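CymD (PDB 6Z34) forms an outer-membrane channel of the FadL family for monoaromatic hydrocarbons, whose uptake proceeds by lateral diffusion. Local coordinates at residues 30-36 against 223-227; 192-197 against 257-262; 212-218 against 246-252. All coordinates share one frame; numbering follows the deposited sequence.

Contact 1: 30-36 against 223-227; sequences MMLNPAT and RLGLT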
loop_
_atom_site.group_PDB
_atom_site.type_symbol
_atom_site.label_atom_id
_atom_site.label_comp_id
_atom_site.label_asym_id
_atom_site.label_seq_id
_atom_site.Cartn_x
_atom_site.Cartn_y
_atom_site.Cartn_z
ATOM N N MET A 30 2.857 9.516 -10.497
ATOM C CA MET A 30 4.124 8.915 -10.086
ATOM C C MET A 30 3.946 7.507 -9.512
ATOM O O MET A 30 4.802 6.627 -9.693
ATOM C CB MET A 30 4.795 9.805 -9.022
ATOM C CG MET A 30 5.813 10.755 -9.565
ATOM S SD MET A 30 6.662 11.806 -8.369
ATOM C CE MET A 30 5.321 12.486 -7.424
ATOM N N MET A 31 2.852 7.297 -8.784
ATOM C CA MET A 31 2.627 6.039 -8.088
ATOM C C MET A 31 1.537 5.210 -8.734
ATOM O O MET A 31 1.136 4.199 -8.161
ATOM C CB MET A 31 2.270 6.289 -6.623
ATOM C CG MET A 31 3.413 6.856 -5.788
ATOM S SD MET A 31 4.822 5.730 -5.615
ATOM C CE MET A 31 3.996 4.217 -5.209
ATOM N N LEU A 32 1.022 5.621 -9.893
ATOM C CA LEU A 32 0.029 4.800 -10.579
ATOM C C LEU A 32 0.515 4.570 -11.997
ATOM O O LEU A 32 1.277 3.625 -12.260
ATOM C CB LEU A 32 -1.356 5.445 -10.561
ATOM C CG LEU A 32 -2.464 4.382 -10.651
ATOM C CD1 LEU A 32 -3.672 4.809 -9.833
ATOM C CD2 LEU A 32 -2.872 4.045 -12.082
ATOM N N ASN A 33 0.115 5.441 -12.916
ATOM C CA ASN A 33 0.665 5.402 -14.268
ATOM C C ASN A 33 1.408 6.710 -14.485
ATOM O O ASN A 33 0.785 7.761 -14.731
ATOM C CB ASN A 33 -0.413 5.177 -15.329
ATOM C CG ASN A 33 0.171 5.087 -16.754
ATOM O OD1 ASN A 33 1.404 5.060 -16.951
ATOM N ND2 ASN A 33 -0.715 5.037 -17.751
ATOM N N PRO A 34 2.733 6.701 -14.370
ATOM C CA PRO A 34 3.493 7.945 -14.546
ATOM C C PRO A 34 3.353 8.558 -15.931
ATOM O O PRO A 34 3.648 9.747 -16.088
ATOM C CB PRO A 34 4.942 7.521 -14.253
ATOM C CG PRO A 34 4.935 6.023 -14.194
ATOM C CD PRO A 34 3.559 5.592 -13.864
ATOM N N ALA A 35 2.880 7.813 -16.936
ATOM C CA ALA A 35 2.647 8.435 -18.239
ATOM C C ALA A 35 1.621 9.552 -18.138
ATOM O O ALA A 35 1.648 10.484 -18.953
ATOM C CB ALA A 35 2.196 7.397 -19.271
ATOM N N THR A 36 0.739 9.514 -17.121
ATOM C CA THR A 36 -0.292 10.552 -17.040
ATOM C C THR A 36 0.271 11.905 -16.624
ATOM O O THR A 36 -0.440 12.909 -16.734
ATOM C CB THR A 36 -1.416 10.171 -16.074
ATOM O OG1 THR A 36 -0.880 9.927 -14.773
ATOM C CG2 THR A 36 -2.227 8.929 -16.603
ATOM N N ARG A 223 7.526 1.046 -11.696
ATOM C CA ARG A 223 6.433 0.850 -12.635
ATOM C C ARG A 223 6.817 1.422 -13.993
ATOM O O ARG A 223 7.683 2.291 -14.100
ATOM C CB ARG A 223 5.135 1.492 -12.119
ATOM C CG ARG A 223 5.215 2.982 -11.790
ATOM C CD ARG A 223 4.189 3.357 -10.749
ATOM N NE ARG A 223 4.434 2.531 -9.585
ATOM C CZ ARG A 223 5.300 2.858 -8.640
ATOM N NH1 ARG A 223 5.956 4.013 -8.728
ATOM N NH2 ARG A 223 5.524 2.025 -7.629
ATOM N N LEU A 224 6.150 0.913 -15.034
ATOM C CA LEU A 224 6.393 1.276 -16.426
ATOM C C LEU A 224 5.048 1.299 -17.140
ATOM O O LEU A 224 4.380 0.265 -17.220
ATOM C CB LEU A 224 7.338 0.279 -17.103
ATOM C CG LEU A 224 7.605 0.574 -18.590
ATOM C CD1 LEU A 224 8.184 2.013 -18.828
ATOM C CD2 LEU A 224 8.494 -0.496 -19.215
ATOM N N GLY A 225 4.633 2.468 -17.647
ATOM C CA GLY A 225 3.303 2.615 -18.197
ATOM C C GLY A 225 3.294 3.467 -19.451
ATOM O O GLY A 225 4.304 4.053 -19.831
ATOM N N LEU A 226 2.126 3.518 -20.091
ATOM C CA LEU A 226 1.923 4.380 -21.251
ATOM C C LEU A 226 0.469 4.832 -21.296
ATOM O O LEU A 226 -0.399 4.250 -20.645
ATOM C CB LEU A 226 2.311 3.695 -22.568
ATOM C CG LEU A 226 1.490 2.480 -23.023
ATOM C CD1 LEU A 226 0.302 2.876 -23.880
ATOM C CD2 LEU A 226 2.356 1.494 -23.779
ATOM N N THR A 227 0.220 5.918 -22.036
ATOM C CA THR A 227 -1.138 6.313 -22.381
ATOM C C THR A 227 -1.207 6.554 -23.876
ATOM O O THR A 227 -0.213 6.920 -24.510
ATOM C CB THR A 227 -1.620 7.560 -21.633
ATOM O OG1 THR A 227 -0.878 8.699 -22.065
ATOM C CG2 THR A 227 -1.433 7.400 -20.156
HETATM O O HOH W 1 -0.687 10.754 -20.822
#
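Met31 and Arg223 meet where a loop that probably belongs to the N-terminal hatch, as in FadL, presses on the inner side of strand 198-229. The thioether methyl CE of Met31 sits over one face of the guanidinium, 3.6 Å from Arg223 NH2, while Leu32 O lies at its edge. A bend at chi3 (57°) turns the head of Arg223 along the loop, where NH1 gives Met30 O a weak bond of 3.0 Å. Pro34 CD rests on the aliphatic part, 3.7 Å from Arg223 CG.

Packing is tight from Asn33 to Thr227. Asn33 ND2 donates to Leu226 O (3.0 Å) and also to Ala21 O, and OD1 accepts from Ala35 N in an Asx turn (3.1 Å). Gly225 CA comes 3.3 Å from Asn33 OD1, where a side chain on it would collide. Ala35 CB lies 3.6 Å from Leu226 CA, and Thr227 CG2 approaches Asn33 ND2 to 3.4 Å.

The looser side belongs to the partly exposed Met31 and Leu226, the latter with its side chain pointing away from the loop. Because Asp158 forms a salt bridge with NH2 and Asn241 takes NE, the buried Arg223 probably keeps its charge, tying loop and wall together by polar bonds.

Contact 2: 192-197 against 257-262; sequences LLSVPE and AVSAVA
Val195 is the bump of this contact, pushed into a shallow hollow made by Ala257, Ser259 and Ala262. The hollow is shaped by an ST motif, in which the chain beyond Ser259 curls back over the hydroxyl of that residue; the opposing surface is the link between helix 188-193 and strand 198-229. By analogy with FadL, both belong to the extracellular end of the barrel.

Val195 turns CG1 away from its own amide nitrogen (chi1 177°), which spreads the two methyls over different parts of the hollow. CG1 sits over a pair of beta carbons, 4.1 Å from Ser259 CB and 4.2 Å from Ala262 CB, whereas CG2 reaches across to Ala257 CB. That same alanine methyl also meets Leu192 CD1, at 4.1 Å, so that a single small side chain is covered by two larger ones. Ala257, Ser259 and Ala262 thus form a low floor for Leu192 and Val195, and Val261 stands as a raised rim beside Pro196.

Farther along, the puckered ring of Pro196 continues the cover: its CD lies 4.2 Å from Ala262 CB, and its CB faces Val261 CG1. Glu197, which has a left-handed backbone conformation (phi 58°), lays its CB against Val261 CB while its carboxylate leads off toward the surface. The apolar touches make a light fit at the surface, between a helix-to-strand link and a strand end with its following loop, and polar grip comes from one oxygen. Ser259 OG donates a hydrogen bond to Pro196 O at 2.6 Å, and the same oxygen accepts from Ala262 N at 2.8 Å, along a nearly straight 171° bond.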
loop_
_atom_site.group_PDB
_atom_site.type_symbol
_atom_site.label_atom_id
_atom_site.label_comp_id
_atom_site.label_asym_id
_atom_site.label_seq_id
_atom_site.Cartn_x
_atom_site.Cartn_y
_atom_site.Cartn_z
ATOM N N LEU A 192 12.550 -24.245 25.790
ATOM C CA LEU A 192 11.219 -23.674 25.947
ATOM C C LEU A 192 10.179 -24.740 26.281
ATOM O O LEU A 192 9.352 -24.545 27.181
ATOM C CB LEU A 192 10.836 -22.911 24.684
ATOM C CG LEU A 192 9.500 -22.192 24.749
ATOM C CD1 LEU A 192 9.688 -20.689 24.568
ATOM C CD2 LEU A 192 8.625 -22.762 23.664
ATOM N N LEU A 193 10.213 -25.880 25.591
ATOM C CA LEU A 193 9.300 -26.965 25.934
ATOM C C LEU A 193 9.503 -27.466 27.359
ATOM O O LEU A 193 8.620 -28.152 27.896
ATOM C CB LEU A 193 9.460 -28.127 24.953
ATOM C CG LEU A 193 9.343 -27.826 23.460
ATOM C CD1 LEU A 193 9.374 -29.127 22.688
ATOM C CD2 LEU A 193 8.082 -27.037 23.145
ATOM N N SER A 194 10.640 -27.148 27.980
ATOM C CA SER A 194 10.918 -27.549 29.353
ATOM C C SER A 194 10.597 -26.445 30.360
ATOM O O SER A 194 10.943 -26.572 31.541
ATOM C CB SER A 194 12.378 -28.004 29.487
ATOM O OG SER A 194 13.293 -26.954 29.231
ATOM N N VAL A 195 9.955 -25.369 29.919
ATOM C CA VAL A 195 9.334 -24.426 30.858
ATOM C C VAL A 195 8.117 -25.093 31.496
ATOM O O VAL A 195 7.211 -25.541 30.767
ATOM C CB VAL A 195 8.934 -23.140 30.131
ATOM C CG1 VAL A 195 8.216 -22.205 31.085
ATOM C CG2 VAL A 195 10.151 -22.458 29.511
ATOM N N PRO A 196 8.038 -25.187 32.826
ATOM C CA PRO A 196 6.911 -25.897 33.447
ATOM C C PRO A 196 5.577 -25.255 33.097
ATOM O O PRO A 196 5.438 -24.028 33.096
ATOM C CB PRO A 196 7.201 -25.790 34.951
ATOM C CG PRO A 196 8.631 -25.404 35.051
ATOM C CD PRO A 196 8.934 -24.601 33.831
ATOM N N GLU A 197 4.597 -26.112 32.798
ATOM C CA GLU A 197 3.226 -25.705 32.485
ATOM C C GLU A 197 3.171 -24.743 31.300
ATOM O O GLU A 197 2.276 -23.895 31.217
ATOM C CB GLU A 197 2.547 -25.088 33.714
ATOM C CG GLU A 197 1.025 -25.143 33.707
ATOM C CD GLU A 197 0.472 -26.514 34.057
ATOM O OE1 GLU A 197 -0.698 -26.780 33.712
ATOM O OE2 GLU A 197 1.198 -27.325 34.669
ATOM N N ALA A 257 7.816 -16.542 27.084
ATOM C CA ALA A 257 7.232 -17.834 27.415
ATOM C C ALA A 257 6.186 -17.632 28.501
ATOM O O ALA A 257 6.483 -17.058 29.550
ATOM C CB ALA A 257 8.311 -18.805 27.893
ATOM N N VAL A 258 4.963 -18.087 28.250
ATOM C CA VAL A 258 3.845 -17.870 29.162
ATOM C C VAL A 258 3.581 -19.155 29.937
ATOM O O VAL A 258 3.419 -20.231 29.343
ATOM C CB VAL A 258 2.593 -17.401 28.411
ATOM C CG1 VAL A 258 1.510 -17.012 29.394
ATOM C CG2 VAL A 258 2.945 -16.214 27.542
ATOM N N SER A 259 3.534 -19.041 31.261
ATOM C CA SER A 259 3.285 -20.184 32.130
ATOM C C SER A 259 2.538 -19.713 33.366
ATOM O O SER A 259 2.876 -18.671 33.943
ATOM C CB SER A 259 4.591 -20.876 32.531
ATOM O OG SER A 259 4.410 -21.673 33.698
ATOM N N ALA A 260 1.505 -20.464 33.751
ATOM C CA ALA A 260 0.789 -20.152 34.983
ATOM C C ALA A 260 1.680 -20.331 36.200
ATOM O O ALA A 260 1.522 -19.621 37.199
ATOM C CB ALA A 260 -0.453 -21.036 35.117
ATOM N N VAL A 261 2.615 -21.270 36.134
ATOM C CA VAL A 261 3.472 -21.591 37.266
ATOM C C VAL A 261 4.747 -20.761 37.253
ATOM O O VAL A 261 5.140 -20.197 38.274
ATOM C CB VAL A 261 3.777 -23.099 37.248
ATOM C CG1 VAL A 261 5.090 -23.390 37.947
ATOM C CG2 VAL A 261 2.630 -23.860 37.873
ATOM N N ALA A 262 5.390 -20.645 36.094
ATOM C CA ALA A 262 6.712 -20.048 35.982
ATOM C C ALA A 262 6.683 -18.579 35.568
ATOM O O ALA A 262 7.746 -17.998 35.325
ATOM C CB ALA A 262 7.557 -20.846 34.991
#

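Contact 3: 212-218 against 246-252; sequences GGGVDSW and VGDLSGN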
loop_
_atom_site.group_PDB
_atom_site.type_symbol
_atom_site.label_atom_id
_atom_site.label_comp_id
_atom_site.label_asym_id
_atom_site.label_seq_id
_atom_site.Cartn_x
_atom_site.Cartn_y
_atom_site.Cartn_z
ATOM N N GLY A 212 13.147 0.261 19.985
ATOM C CA GLY A 212 13.840 -0.498 18.969
ATOM C C GLY A 212 13.150 -1.770 18.527
ATOM O O GLY A 212 13.707 -2.494 17.689
ATOM N N GLY A 213 11.965 -2.074 19.061
ATOM C CA GLY A 213 11.241 -3.256 18.628
ATOM C C GLY A 213 10.588 -3.062 17.271
ATOM O O GLY A 213 10.108 -1.983 16.928
ATOM N N GLY A 214 10.566 -4.133 16.492
ATOM C CA GLY A 214 10.153 -4.079 15.106
ATOM C C GLY A 214 11.310 -4.380 14.169
ATOM O O GLY A 214 12.457 -4.577 14.579
ATOM N N VAL A 215 10.980 -4.464 12.881
ATOM C CA VAL A 215 11.981 -4.735 11.860
ATOM C C VAL A 215 11.690 -3.836 10.674
ATOM O O VAL A 215 10.588 -3.297 10.522
ATOM C CB VAL A 215 12.029 -6.223 11.429
ATOM C CG1 VAL A 215 12.499 -7.155 12.622
ATOM C CG2 VAL A 215 10.695 -6.676 10.876
ATOM N N ASP A 216 12.705 -3.668 9.835
ATOM C CA ASP A 216 12.636 -2.692 8.765
ATOM C C ASP A 216 13.713 -3.017 7.753
ATOM O O ASP A 216 14.671 -3.736 8.054
ATOM C CB ASP A 216 12.850 -1.285 9.294
ATOM C CG ASP A 216 14.309 -0.996 9.541
ATOM O OD1 ASP A 216 14.866 -1.576 10.491
ATOM O OD2 ASP A 216 14.907 -0.197 8.795
ATOM N N SER A 217 13.583 -2.396 6.578
ATOM C CA SER A 217 14.392 -2.721 5.417
ATOM C C SER A 217 14.136 -1.694 4.317
ATOM O O SER A 217 12.997 -1.258 4.126
ATOM C CB SER A 217 14.033 -4.118 4.913
ATOM O OG SER A 217 14.862 -4.509 3.852
ATOM N N TRP A 218 15.204 -1.313 3.621
ATOM C CA TRP A 218 15.150 -0.582 2.374
ATOM C C TRP A 218 15.065 -1.572 1.228
ATOM O O TRP A 218 15.627 -2.664 1.290
ATOM C CB TRP A 218 16.385 0.313 2.222
ATOM C CG TRP A 218 16.260 1.563 3.032
ATOM C CD1 TRP A 218 16.803 1.808 4.258
ATOM C CD2 TRP A 218 15.484 2.715 2.697
ATOM N NE1 TRP A 218 16.426 3.056 4.703
ATOM C CE2 TRP A 218 15.623 3.637 3.754
ATOM C CE3 TRP A 218 14.703 3.068 1.593
ATOM C CZ2 TRP A 218 15.013 4.896 3.734
ATOM C CZ3 TRP A 218 14.089 4.311 1.582
ATOM C CH2 TRP A 218 14.247 5.209 2.644
ATOM N N VAL A 246 11.826 -6.115 -1.185
ATOM C CA VAL A 246 12.110 -5.372 0.045
ATOM C C VAL A 246 13.360 -5.878 0.758
ATOM O O VAL A 246 14.007 -5.104 1.472
ATOM C CB VAL A 246 10.931 -5.375 1.039
ATOM C CG1 VAL A 246 9.597 -5.135 0.330
ATOM C CG2 VAL A 246 10.917 -6.612 1.836
ATOM N N GLY A 247 13.744 -7.131 0.579
ATOM C CA GLY A 247 14.929 -7.636 1.255
ATOM C C GLY A 247 14.734 -7.851 2.756
ATOM O O GLY A 247 13.691 -7.554 3.339
ATOM N N ASP A 248 15.792 -8.367 3.386
ATOM C CA ASP A 248 15.706 -8.882 4.753
ATOM C C ASP A 248 15.373 -7.775 5.756
ATOM O O ASP A 248 16.168 -6.854 5.962
ATOM C CB ASP A 248 17.018 -9.556 5.144
ATOM C CG ASP A 248 17.360 -10.736 4.262
ATOM O OD1 ASP A 248 16.435 -11.361 3.702
ATOM O OD2 ASP A 248 18.566 -11.040 4.138
ATOM N N LEU A 249 14.222 -7.894 6.414
ATOM C CA LEU A 249 13.830 -6.983 7.485
ATOM C C LEU A 249 14.449 -7.439 8.808
ATOM O O LEU A 249 14.215 -8.570 9.252
ATOM C CB LEU A 249 12.306 -6.906 7.600
ATOM C CG LEU A 249 11.572 -6.358 6.362
ATOM C CD1 LEU A 249 11.270 -7.446 5.349
ATOM C CD2 LEU A 249 10.298 -5.625 6.742
ATOM N N SER A 250 15.233 -6.560 9.440
ATOM C CA SER A 250 15.911 -6.891 10.686
ATOM C C SER A 250 15.577 -5.863 11.760
ATOM O O SER A 250 15.148 -4.741 11.473
ATOM C CB SER A 250 17.433 -6.987 10.509
ATOM O OG SER A 250 17.945 -5.869 9.820
ATOM N N GLY A 251 15.772 -6.273 13.010
ATOM C CA GLY A 251 15.410 -5.454 14.156
ATOM C C GLY A 251 15.393 -6.293 15.429
ATOM O O GLY A 251 16.077 -7.308 15.527
ATOM N N ASN A 252 14.590 -5.841 16.392
ATOM C CA ASN A 252 14.545 -6.413 17.730
ATOM C C ASN A 252 13.150 -6.924 18.044
ATOM O O ASN A 252 12.150 -6.419 17.525
ATOM C CB ASN A 252 14.944 -5.391 18.797
ATOM C CG ASN A 252 16.329 -4.865 18.586
ATOM O OD1 ASN A 252 17.209 -5.587 18.116
ATOM N ND2 ASN A 252 16.537 -3.599 18.916
#
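Ser217 and Val246 are joined by a short side-chain bond, Ser217 OG donating to Val246 O at 2.6 Å. The hydroxyl gets there because chi1 is -176°, which swings OG away from the backbone N of Ser217 and across to the short break in the neighbouring strand. Its CB, meanwhile, lies against Leu249 CG at 3.6 Å. An alanine in place of Ser217 removes that hydroxyl, and would probably leave Val246 O without this donor and the loop at Val246 and Gly247 freer to shift.

Two residues earlier, Val215 holds CG2 in the crowded position between its backbone N and carbonyl carbon. This directs CG2 onto Leu249 CB, 3.7 Å away, the two side chains crossing at about a right angle, and sets CG1 over the backbone at Gly251 N.

These residues lie on the hairpin of strands 198-229 and 234-259, neighbouring staves of the barrel wall, here antiparallel at 148°. Gly214 with Asn252, and Asp216 with Ser250, are the hydrogen-bonded pairs here; between them Val215 faces Gly251. A side chain on Gly251 would collide with Gly214 O, which is already only 3.1 Å from Gly251 CA.

On the face carrying Asp216, Ser250 and Asn252, the aspartate OD1 comes within 3.3 Å of Ser250 O, acceptor against acceptor. Its other oxygen, OD2, takes a bond from Trp161 NE1, and the Trp161 ring also meets that of Trp218.

How the contacts relate
Three separate contacts punctuate the hairpin of strands 198-229 and 234-259. Contact 3 joins the two strands directly; contact 1 brings the N-terminal loop to the later part of the first, and contact 2 brings the link after helix 188-193 to the end of the second. Contact 3 lies 29 Å from each of the others, centre to centre, and contacts 1 and 2 are 55 Å apart on opposite sides of the chain's centre. Along the sequence contact 3 nests within the loop closed by contact 2, while contact 1 alternates with both. One long hairpin thus connects the interior of the barrel, where the N-terminal loop lies, with loops at its far, probably extracellular, end.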